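Local coordinates for protein cortical-lytic enzyme (Bacillus cereus, PDB 4S3J) that cleaves partially degraded spore-cortex peptidoglycan during germination, acting as an N-acetylglucosaminidase and probably recognising the muramic acid delta-lactam residues peculiar to spores, at residues L136-F141 with P152-I158; R227-N231 with A266-Q272; L306-K310 with E399-G403. All blocks are in the same frame, centred on the assembly; numbering follows the deposited sequence.

In the fold
All three contacts lie in the glycosyl hydrolase family 18 TIM barrel and follow one another along the chain. Interaction 1 joins strand 135-143 to the helix after it; interactions 2 and 3 join outer helices. Interaction 2 is closest to Glu220, probably the proton donor: the side chain of His267 is about 4 Å from that of Glu220, whereas Ser140 of interaction 1 is about 10 Å away, side chain to side chain. Interactions 2 and 3, with centres 19 Å apart, meet where Tyr269 CD2 approaches Tyr308 CE2 at 3.5 Å. Interaction 1 stands apart, its nearest atoms about 11 Å from interaction 2 and about 14 Å from interaction 3.

Interaction 1 of 3, residues L136-F141 with P152-I158; sequences LAYFSF and PTETAKI
Tyr138 reaches from strand 135-143 to the loop ahead of helix 155-164, where its OH donates to Thr153 O at 2.6 Å. The acceptor is met in the carbonyl plane, on a lone pair (C=O...O angle 141°), and Thr153 O lies in the plane of the tyrosine ring, at its edge. With CG anti to the backbone N (chi1 -173°), the ring extends to that carbonyl, and its CE2 lies 4.0 Å from Ile158 CG1. Over one face of that ring sits Pro152 CG, 4.0 Å from the centroid and shifted toward the rim. The same proline serves a second aromatic: Pro152 CD stands 3.6 Å from the centroid of the Phe141 ring, 7° off the normal, a CH-pi contact. At the edge of the Phe141 ring, CZ meets Thr155 CG2 at 3.7 Å. Nearer the strand's start, Ile158 CG2 packs on Leu136 CD2 at 3.8 Å. Behind this first shell, the type II turn Pro152-Thr155 is braced by Thr155 OG1, which donates to Pro152 O at 2.8 Å from above the carbonyl plane. Ser140 OG is hydrogen-bonded to Thr174 OG1. The contact is that of a TIM-barrel strand with the outer helix that follows it.

Interaction 2 of 3, residues R227-N231 with A266-Q272; sequences REAYN and AHDYKAQ
Ala266 and Arg227 approach closely, with Arg227 CB 4.0 Å from Ala266 CA. Ala266 O lies near the plane of the Tyr230 ring, at its edge, and accepts from a bridging water. This water also donates to Asn231 OD1 and accepts from Asp268 N and Gln272 NE2. His267 CB points away from helix 227-240, yet the ring swings back to leave CD2 4.3 Å from Tyr230 CE2; both nitrogens are hydrogen-bonded, NE2 to Phe219 O and ND1 to Val252 N. Asp268 OD2 takes two donors: Arg227 NH1, in a salt bridge at 3.0 Å, comes nearly along its C-O axis, and Asn231 ND2, at 3.3 Å, from well above the plane on the other side. A bend at chi3 (56°) turns the Arg227 guanidinium so that OD2 lies at its edge, in plane. Asp268 also N-caps helix 269-275, OD1 accepting from Ala271 N. Ala271 CB rests 3.4 Å from Asn231 ND2, which also donates to Glu228 OE1. Gln272 NE2 comes 3.5 Å from Tyr230 CE2; its OE1 is hydrogen-bonded to Thr249 OG1. This is an N-capped helix start tied to a neighbouring outer TIM-barrel helix, with His267, in the loop before it, beside Glu220, probably the proton donor.

Interaction 3 of 3, residues L306-K310 with E399-G403; sequences LQYAK and EQGIG
Lys310 crosses from helix 299-312 to the end of helix 387-400, where its ammonium group meets Gln400. From CB the chain runs toward the other segment, CG lying anti to the carbonyl carbon, and the first contacts come at CD, 3.5 Å from both Gln400 OE1 and Gln400 O. A bend at chi3 (53°) then turns CE and NZ along the glutamine, with CE also 3.5 Å from Gln400 O. At the tip, NZ donates to Gln400 O at 3.0 Å, the nitrogen tilted 25° from the carbonyl plane. A second, weak bond runs from NZ to Gln400 OE1 at 3.3 Å, so backbone and side-chain oxygens of one residue share a single ammonium. The double grip is made possible by the bend in Gln400 itself, at chi2 (-66°), which brings OE1 round to the lysine.

The other end of the Gln400 amide, NE2, donates to a water that also accepts from Gln307 NE2, and the two amide planes are nearly perpendicular. On the buried side the contact becomes apolar: Leu306 CD2 meets Ile402 CD1 at 4.2 Å, the side chains crossing at about a right angle. Met320 of strand 318-330 packs against Ile402 and Ile318 against Leu306. Gly401, with positive phi, ends the helix between Gln400 and Ile402.

Gln400 O belongs to the last residue of its helix, where the helix dipole places partial negative charge, so the lysine's positive charge probably strengthens the bond.

Interaction 1 of 3, residues L136-F141 with P152-I158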
loop_
_atom_site.group_PDB
_atom_site.type_symbol
_atom_site.label_atom_id
_atom_site.label_comp_id
_atom_site.label_asym_id
_atom_site.label_seq_id
_atom_site.Cartn_x
_atom_site.Cartn_y
_atom_site.Cartn_z
ATOM N N LEU A 136 0.184 -6.139 -11.262
ATOM C CA LEU A 136 -0.908 -6.810 -10.552
ATOM C C LEU A 136 -0.394 -8.148 -10.042
ATOM O O LEU A 136 0.124 -8.957 -10.827
ATOM C CB LEU A 136 -2.115 -7.006 -11.460
ATOM C CG LEU A 136 -3.306 -7.754 -10.857
ATOM C CD1 LEU A 136 -3.917 -6.983 -9.656
ATOM C CD2 LEU A 136 -4.358 -8.018 -11.916
ATOM N N ALA A 137 -0.539 -8.377 -8.742
ATOM C CA ALA A 137 0.020 -9.557 -8.077
ATOM C C ALA A 137 -1.046 -10.494 -7.550
ATOM O O ALA A 137 -1.594 -10.266 -6.464
ATOM C CB ALA A 137 0.929 -9.141 -6.932
ATOM N N TYR A 138 -1.324 -11.565 -8.291
ATOM C CA TYR A 138 -2.316 -12.538 -7.880
ATOM C C TYR A 138 -1.694 -13.532 -6.902
ATOM O O TYR A 138 -0.838 -14.351 -7.251
ATOM C CB TYR A 138 -2.924 -13.216 -9.112
ATOM C CG TYR A 138 -4.103 -14.140 -8.833
ATOM C CD1 TYR A 138 -4.734 -14.161 -7.605
ATOM C CD2 TYR A 138 -4.559 -15.017 -9.808
ATOM C CE1 TYR A 138 -5.790 -15.018 -7.362
ATOM C CE2 TYR A 138 -5.628 -15.856 -9.573
ATOM C CZ TYR A 138 -6.227 -15.866 -8.356
ATOM O OH TYR A 138 -7.291 -16.723 -8.111
ATOM N N PHE A 139 -2.137 -13.437 -5.655
ATOM C CA PHE A 139 -1.582 -14.205 -4.551
ATOM C C PHE A 139 -2.384 -15.492 -4.369
ATOM O O PHE A 139 -3.573 -15.395 -4.015
ATOM C CB PHE A 139 -1.641 -13.370 -3.264
ATOM C CG PHE A 139 -0.838 -13.945 -2.122
ATOM C CD1 PHE A 139 -1.355 -14.945 -1.329
ATOM C CD2 PHE A 139 0.414 -13.431 -1.811
ATOM C CE1 PHE A 139 -0.615 -15.466 -0.265
ATOM C CE2 PHE A 139 1.135 -13.944 -0.754
ATOM C CZ PHE A 139 0.623 -14.948 0.013
ATOM N N SER A 140 -1.828 -16.697 -4.589
ATOM C CA SER A 140 -0.463 -16.974 -5.069
ATOM C C SER A 140 -0.416 -18.354 -5.735
ATOM O O SER A 140 -1.367 -19.116 -5.662
ATOM C CB SER A 140 0.546 -16.960 -3.912
ATOM O OG SER A 140 0.394 -18.127 -3.119
ATOM N N PHE A 141 0.693 -18.640 -6.398
ATOM C CA PHE A 141 1.067 -20.000 -6.803
ATOM C C PHE A 141 1.867 -20.607 -5.665
ATOM O O PHE A 141 2.867 -20.023 -5.248
ATOM C CB PHE A 141 1.928 -19.986 -8.057
ATOM C CG PHE A 141 1.201 -19.620 -9.320
ATOM C CD1 PHE A 141 0.741 -18.319 -9.521
ATOM C CD2 PHE A 141 1.012 -20.555 -10.326
ATOM C CE1 PHE A 141 0.095 -17.980 -10.684
ATOM C CE2 PHE A 141 0.360 -20.206 -11.505
ATOM C CZ PHE A 141 -0.094 -18.917 -11.679
ATOM N N PRO A 152 -3.568 -20.899 -8.703
ATOM C CA PRO A 152 -4.833 -20.387 -8.159
ATOM C C PRO A 152 -5.932 -20.303 -9.217
ATOM O O PRO A 152 -5.637 -20.301 -10.405
ATOM C CB PRO A 152 -4.461 -18.998 -7.654
ATOM C CG PRO A 152 -3.314 -18.589 -8.489
ATOM C CD PRO A 152 -2.541 -19.845 -8.789
ATOM N N THR A 153 -7.190 -20.213 -8.784
ATOM C CA THR A 153 -8.297 -20.305 -9.723
ATOM C C THR A 153 -8.337 -19.102 -10.663
ATOM O O THR A 153 -7.945 -18.002 -10.280
ATOM C CB THR A 153 -9.652 -20.428 -8.970
ATOM O OG1 THR A 153 -10.707 -20.652 -9.909
ATOM C CG2 THR A 153 -9.955 -19.179 -8.147
ATOM N N GLU A 154 -8.786 -19.330 -11.897
ATOM C CA GLU A 154 -9.035 -18.261 -12.868
ATOM C C GLU A 154 -7.801 -17.394 -13.128
ATOM O O GLU A 154 -7.908 -16.176 -13.320
ATOM C CB GLU A 154 -10.205 -17.396 -12.377
ATOM C CG GLU A 154 -11.484 -18.196 -12.111
ATOM C CD GLU A 154 -12.575 -17.365 -11.444
ATOM O OE1 GLU A 154 -12.935 -16.296 -11.973
ATOM O OE2 GLU A 154 -13.054 -17.782 -10.368
ATOM N N THR A 155 -6.626 -18.023 -13.156
ATOM C CA THR A 155 -5.386 -17.282 -13.382
ATOM C C THR A 155 -5.394 -16.585 -14.732
ATOM O O THR A 155 -4.984 -15.439 -14.830
ATOM C CB THR A 155 -4.142 -18.202 -13.278
ATOM O OG1 THR A 155 -3.970 -18.596 -11.914
ATOM C CG2 THR A 155 -2.893 -17.483 -13.678
ATOM N N ALA A 156 -5.852 -17.264 -15.780
ATOM C CA ALA A 156 -5.849 -16.661 -17.114
ATOM C C ALA A 156 -6.720 -15.404 -17.152
ATOM O O ALA A 156 -6.360 -14.416 -17.793
ATOM C CB ALA A 156 -6.317 -17.665 -18.157
ATOM N N LYS A 157 -7.869 -15.454 -16.489
ATOM C CA LYS A 157 -8.774 -14.306 -16.420
ATOM C C LYS A 157 -8.097 -13.089 -15.797
ATOM O O LYS A 157 -8.212 -11.966 -16.305
ATOM C CB LYS A 157 -10.030 -14.662 -15.610
ATOM C CG LYS A 157 -11.047 -13.520 -15.462
ATOM C CD LYS A 157 -12.267 -13.917 -14.627
ATOM C CE LYS A 157 -13.102 -15.001 -15.300
ATOM N NZ LYS A 157 -14.314 -15.352 -14.508
ATOM N N ILE A 158 -7.425 -13.311 -14.671
ATOM C CA ILE A 158 -6.791 -12.227 -13.923
ATOM C C ILE A 158 -5.587 -11.670 -14.685
ATOM O O ILE A 158 -5.407 -10.464 -14.773
ATOM C CB ILE A 158 -6.378 -12.714 -12.521
ATOM C CG1 ILE A 158 -7.617 -13.180 -11.726
ATOM C CG2 ILE A 158 -5.646 -11.636 -11.752
ATOM C CD1 ILE A 158 -8.688 -12.121 -11.530
#

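Interaction 2 of 3, residues R227-N231 with A266-Q272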
loop_
_atom_site.group_PDB
_atom_site.type_symbol
_atom_site.label_atom_id
_atom_site.label_comp_id
_atom_site.label_asym_id
_atom_site.label_seq_id
_atom_site.Cartn_x
_atom_site.Cartn_y
_atom_site.Cartn_z
ATOM N N ARG A 227 19.711 -19.174 4.480
ATOM C CA ARG A 227 19.943 -17.795 4.014
ATOM C C ARG A 227 20.726 -17.780 2.700
ATOM O O ARG A 227 20.264 -17.247 1.686
ATOM C CB ARG A 227 20.692 -16.981 5.081
ATOM C CG ARG A 227 20.974 -15.535 4.686
ATOM C CD ARG A 227 21.732 -14.780 5.784
ATOM N NE ARG A 227 22.967 -15.466 6.128
ATOM C CZ ARG A 227 24.088 -15.392 5.423
ATOM N NH1 ARG A 227 24.137 -14.659 4.321
ATOM N NH2 ARG A 227 25.155 -16.081 5.814
ATOM N N GLU A 228 21.904 -18.395 2.701
ATOM C CA GLU A 228 22.737 -18.357 1.507
ATOM C C GLU A 228 22.180 -19.245 0.387
ATOM O O GLU A 228 22.340 -18.906 -0.787
ATOM C CB GLU A 228 24.176 -18.749 1.847
ATOM C CG GLU A 228 25.103 -18.748 0.649
ATOM C CD GLU A 228 25.124 -17.418 -0.100
ATOM O OE1 GLU A 228 24.937 -16.346 0.529
ATOM O OE2 GLU A 228 25.317 -17.464 -1.335
ATOM N N ALA A 229 21.516 -20.357 0.737
ATOM C CA ALA A 229 20.862 -21.204 -0.267
ATOM C C ALA A 229 19.734 -20.438 -0.986
ATOM O O ALA A 229 19.488 -20.642 -2.176
ATOM C CB ALA A 229 20.327 -22.497 0.373
ATOM N N TYR A 230 19.041 -19.561 -0.266
ATOM C CA TYR A 230 18.016 -18.721 -0.879
ATOM C C TYR A 230 18.687 -17.718 -1.832
ATOM O O TYR A 230 18.236 -17.522 -2.963
ATOM C CB TYR A 230 17.200 -17.985 0.198
ATOM C CG TYR A 230 15.949 -17.259 -0.278
ATOM C CD1 TYR A 230 15.425 -17.451 -1.556
ATOM C CD2 TYR A 230 15.295 -16.375 0.559
ATOM C CE1 TYR A 230 14.278 -16.782 -1.976
ATOM C CE2 TYR A 230 14.142 -15.690 0.140
ATOM C CZ TYR A 230 13.642 -15.909 -1.125
ATOM O OH TYR A 230 12.513 -15.253 -1.554
ATOM N N ASN A 231 19.763 -17.086 -1.376
ATOM C CA ASN A 231 20.535 -16.198 -2.252
ATOM C C ASN A 231 20.977 -16.910 -3.524
ATOM O O ASN A 231 20.828 -16.377 -4.620
ATOM C CB ASN A 231 21.761 -15.620 -1.533
ATOM C CG ASN A 231 21.397 -14.733 -0.375
ATOM O OD1 ASN A 231 20.299 -14.172 -0.332
ATOM N ND2 ASN A 231 22.320 -14.583 0.574
ATOM N N ALA A 266 17.115 -15.156 7.077
ATOM C CA ALA A 266 17.016 -15.649 5.716
ATOM C C ALA A 266 16.629 -14.574 4.716
ATOM O O ALA A 266 16.735 -14.799 3.518
ATOM C CB ALA A 266 16.015 -16.784 5.651
ATOM N N HIS A 267 16.181 -13.411 5.194
ATOM C CA HIS A 267 15.908 -12.288 4.290
ATOM C C HIS A 267 17.112 -11.344 4.283
ATOM O O HIS A 267 17.200 -10.394 5.062
ATOM C CB HIS A 267 14.626 -11.552 4.682
ATOM C CG HIS A 267 13.387 -12.243 4.229
ATOM N ND1 HIS A 267 12.134 -11.637 4.247
ATOM C CD2 HIS A 267 13.173 -13.483 3.734
ATOM C CE1 HIS A 267 11.239 -12.469 3.791
ATOM N NE2 HIS A 267 11.832 -13.612 3.473
ATOM N N ASP A 268 18.029 -11.634 3.371
ATOM C CA ASP A 268 19.317 -10.963 3.288
ATOM C C ASP A 268 19.187 -9.735 2.398
ATOM O O ASP A 268 19.250 -9.830 1.170
ATOM C CB ASP A 268 20.351 -11.956 2.746
ATOM C CG ASP A 268 21.796 -11.464 2.844
ATOM O OD1 ASP A 268 22.046 -10.237 2.825
ATOM O OD2 ASP A 268 22.693 -12.350 2.949
ATOM N N TYR A 269 18.981 -8.574 3.023
ATOM C CA TYR A 269 18.731 -7.344 2.288
ATOM C C TYR A 269 19.839 -7.052 1.268
ATOM O O TYR A 269 19.562 -6.825 0.089
ATOM C CB TYR A 269 18.607 -6.159 3.258
ATOM C CG TYR A 269 17.204 -5.842 3.792
ATOM C CD1 TYR A 269 16.387 -6.828 4.335
ATOM C CD2 TYR A 269 16.736 -4.535 3.797
ATOM C CE1 TYR A 269 15.125 -6.523 4.834
ATOM C CE2 TYR A 269 15.490 -4.223 4.286
ATOM C CZ TYR A 269 14.688 -5.204 4.810
ATOM O OH TYR A 269 13.445 -4.868 5.309
ATOM N N LYS A 270 21.096 -7.119 1.714
ATOM C CA LYS A 270 22.230 -6.760 0.869
ATOM C C LYS A 270 22.356 -7.717 -0.311
ATOM O O LYS A 270 22.505 -7.296 -1.451
ATOM C CB LYS A 270 23.524 -6.798 1.679
ATOM C CG LYS A 270 24.747 -6.210 0.981
ATOM C CD LYS A 270 25.970 -6.324 1.886
ATOM C CE LYS A 270 25.932 -5.361 3.056
ATOM N NZ LYS A 270 27.103 -5.564 3.952
ATOM N N ALA A 271 22.294 -9.016 -0.036
ATOM C CA ALA A 271 22.431 -10.002 -1.096
ATOM C C ALA A 271 21.292 -9.940 -2.104
ATOM O O ALA A 271 21.524 -9.982 -3.306
ATOM C CB ALA A 271 22.533 -11.410 -0.502
ATOM N N GLN A 272 20.054 -9.871 -1.618
ATOM C CA GLN A 272 18.925 -9.844 -2.539
ATOM C C GLN A 272 18.956 -8.571 -3.377
ATOM O O GLN A 272 18.699 -8.609 -4.578
ATOM C CB GLN A 272 17.593 -9.975 -1.778
ATOM C CG GLN A 272 17.401 -11.352 -1.122
ATOM C CD GLN A 272 15.951 -11.672 -0.772
ATOM O OE1 GLN A 272 15.026 -11.069 -1.310
ATOM N NE2 GLN A 272 15.759 -12.603 0.158
HETATM O O HOH W 1 18.125 -13.869 1.425
#

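Interaction 3 of 3, residues L306-K310 with E399-G403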
loop_
_atom_site.group_PDB
_atom_site.type_symbol
_atom_site.label_atom_id
_atom_site.label_comp_id
_atom_site.label_asym_id
_atom_site.label_seq_id
_atom_site.Cartn_x
_atom_site.Cartn_y
_atom_site.Cartn_z
ATOM N N LEU A 306 12.766 2.209 5.635
ATOM C CA LEU A 306 13.231 2.672 4.331
ATOM C C LEU A 306 14.684 3.147 4.389
ATOM O O LEU A 306 15.450 2.892 3.453
ATOM C CB LEU A 306 12.350 3.792 3.785
ATOM C CG LEU A 306 10.911 3.357 3.511
ATOM C CD1 LEU A 306 10.122 4.567 3.005
ATOM C CD2 LEU A 306 10.808 2.209 2.523
ATOM N N GLN A 307 15.059 3.836 5.465
ATOM C CA GLN A 307 16.436 4.306 5.613
ATOM C C GLN A 307 17.398 3.129 5.744
ATOM O O GLN A 307 18.482 3.145 5.160
ATOM C CB GLN A 307 16.574 5.223 6.821
ATOM C CG GLN A 307 15.866 6.552 6.676
ATOM C CD GLN A 307 15.937 7.364 7.940
ATOM O OE1 GLN A 307 15.689 6.857 9.030
ATOM N NE2 GLN A 307 16.308 8.618 7.809
ATOM N N TYR A 308 17.004 2.110 6.506
ATOM C CA TYR A 308 17.855 0.936 6.630
ATOM C C TYR A 308 17.961 0.259 5.269
ATOM O O TYR A 308 19.054 -0.095 4.844
ATOM C CB TYR A 308 17.336 -0.052 7.664
ATOM C CG TYR A 308 18.099 -1.354 7.568
ATOM C CD1 TYR A 308 19.415 -1.436 7.982
ATOM C CD2 TYR A 308 17.525 -2.465 7.001
ATOM C CE1 TYR A 308 20.128 -2.619 7.869
ATOM C CE2 TYR A 308 18.223 -3.663 6.877
ATOM C CZ TYR A 308 19.529 -3.723 7.309
ATOM O OH TYR A 308 20.230 -4.907 7.185
ATOM N N ALA A 309 16.837 0.114 4.570
ATOM C CA ALA A 309 16.852 -0.539 3.260
ATOM C C ALA A 309 17.799 0.168 2.274
ATOM O O ALA A 309 18.556 -0.484 1.562
ATOM C CB ALA A 309 15.455 -0.608 2.691
ATOM N N LYS A 310 17.758 1.501 2.246
ATOM C CA LYS A 310 18.628 2.302 1.377
ATOM C C LYS A 310 20.098 2.100 1.694
ATOM O O LYS A 310 20.945 2.278 0.830
ATOM C CB LYS A 310 18.257 3.787 1.503
ATOM C CG LYS A 310 17.003 4.107 0.765
ATOM C CD LYS A 310 16.606 5.576 0.931
ATOM C CE LYS A 310 17.707 6.537 0.589
ATOM N NZ LYS A 310 17.221 7.942 0.743
ATOM N N GLU A 399 10.656 12.056 -0.474
ATOM C CA GLU A 399 11.827 12.452 0.293
ATOM C C GLU A 399 12.915 11.394 0.210
ATOM O O GLU A 399 14.089 11.723 0.067
ATOM C CB GLU A 399 11.462 12.697 1.753
ATOM C CG GLU A 399 10.549 13.882 1.999
ATOM C CD GLU A 399 10.016 13.902 3.421
ATOM O OE1 GLU A 399 9.823 12.815 4.003
ATOM O OE2 GLU A 399 9.781 14.995 3.965
ATOM N N GLN A 400 12.518 10.127 0.302
ATOM C CA GLN A 400 13.478 9.019 0.353
ATOM C C GLN A 400 13.927 8.566 -1.033
ATOM O O GLN A 400 14.925 7.849 -1.160
ATOM C CB GLN A 400 12.875 7.839 1.120
ATOM C CG GLN A 400 12.621 8.138 2.578
ATOM C CD GLN A 400 13.908 8.359 3.348
ATOM O OE1 GLN A 400 14.914 7.697 3.096
ATOM N NE2 GLN A 400 13.888 9.302 4.277
ATOM N N GLY A 401 13.213 8.987 -2.072
ATOM C CA GLY A 401 13.599 8.673 -3.435
ATOM C C GLY A 401 13.480 7.202 -3.820
ATOM O O GLY A 401 14.249 6.711 -4.638
ATOM N N ILE A 402 12.520 6.482 -3.250
ATOM C CA ILE A 402 12.415 5.051 -3.533
ATOM C C ILE A 402 11.580 4.778 -4.794
ATOM O O ILE A 402 10.997 5.685 -5.377
ATOM C CB ILE A 402 11.840 4.301 -2.348
ATOM C CG1 ILE A 402 10.473 4.861 -1.995
ATOM C CG2 ILE A 402 12.767 4.418 -1.128
ATOM C CD1 ILE A 402 9.678 3.896 -1.134
ATOM N N GLY A 403 11.570 3.530 -5.243
ATOM C CA GLY A 403 10.986 3.201 -6.528
ATOM C C GLY A 403 9.477 3.221 -6.619
ATOM O O GLY A 403 8.915 3.570 -7.660
HETATM O O HOH W 2 16.685 10.139 5.145
#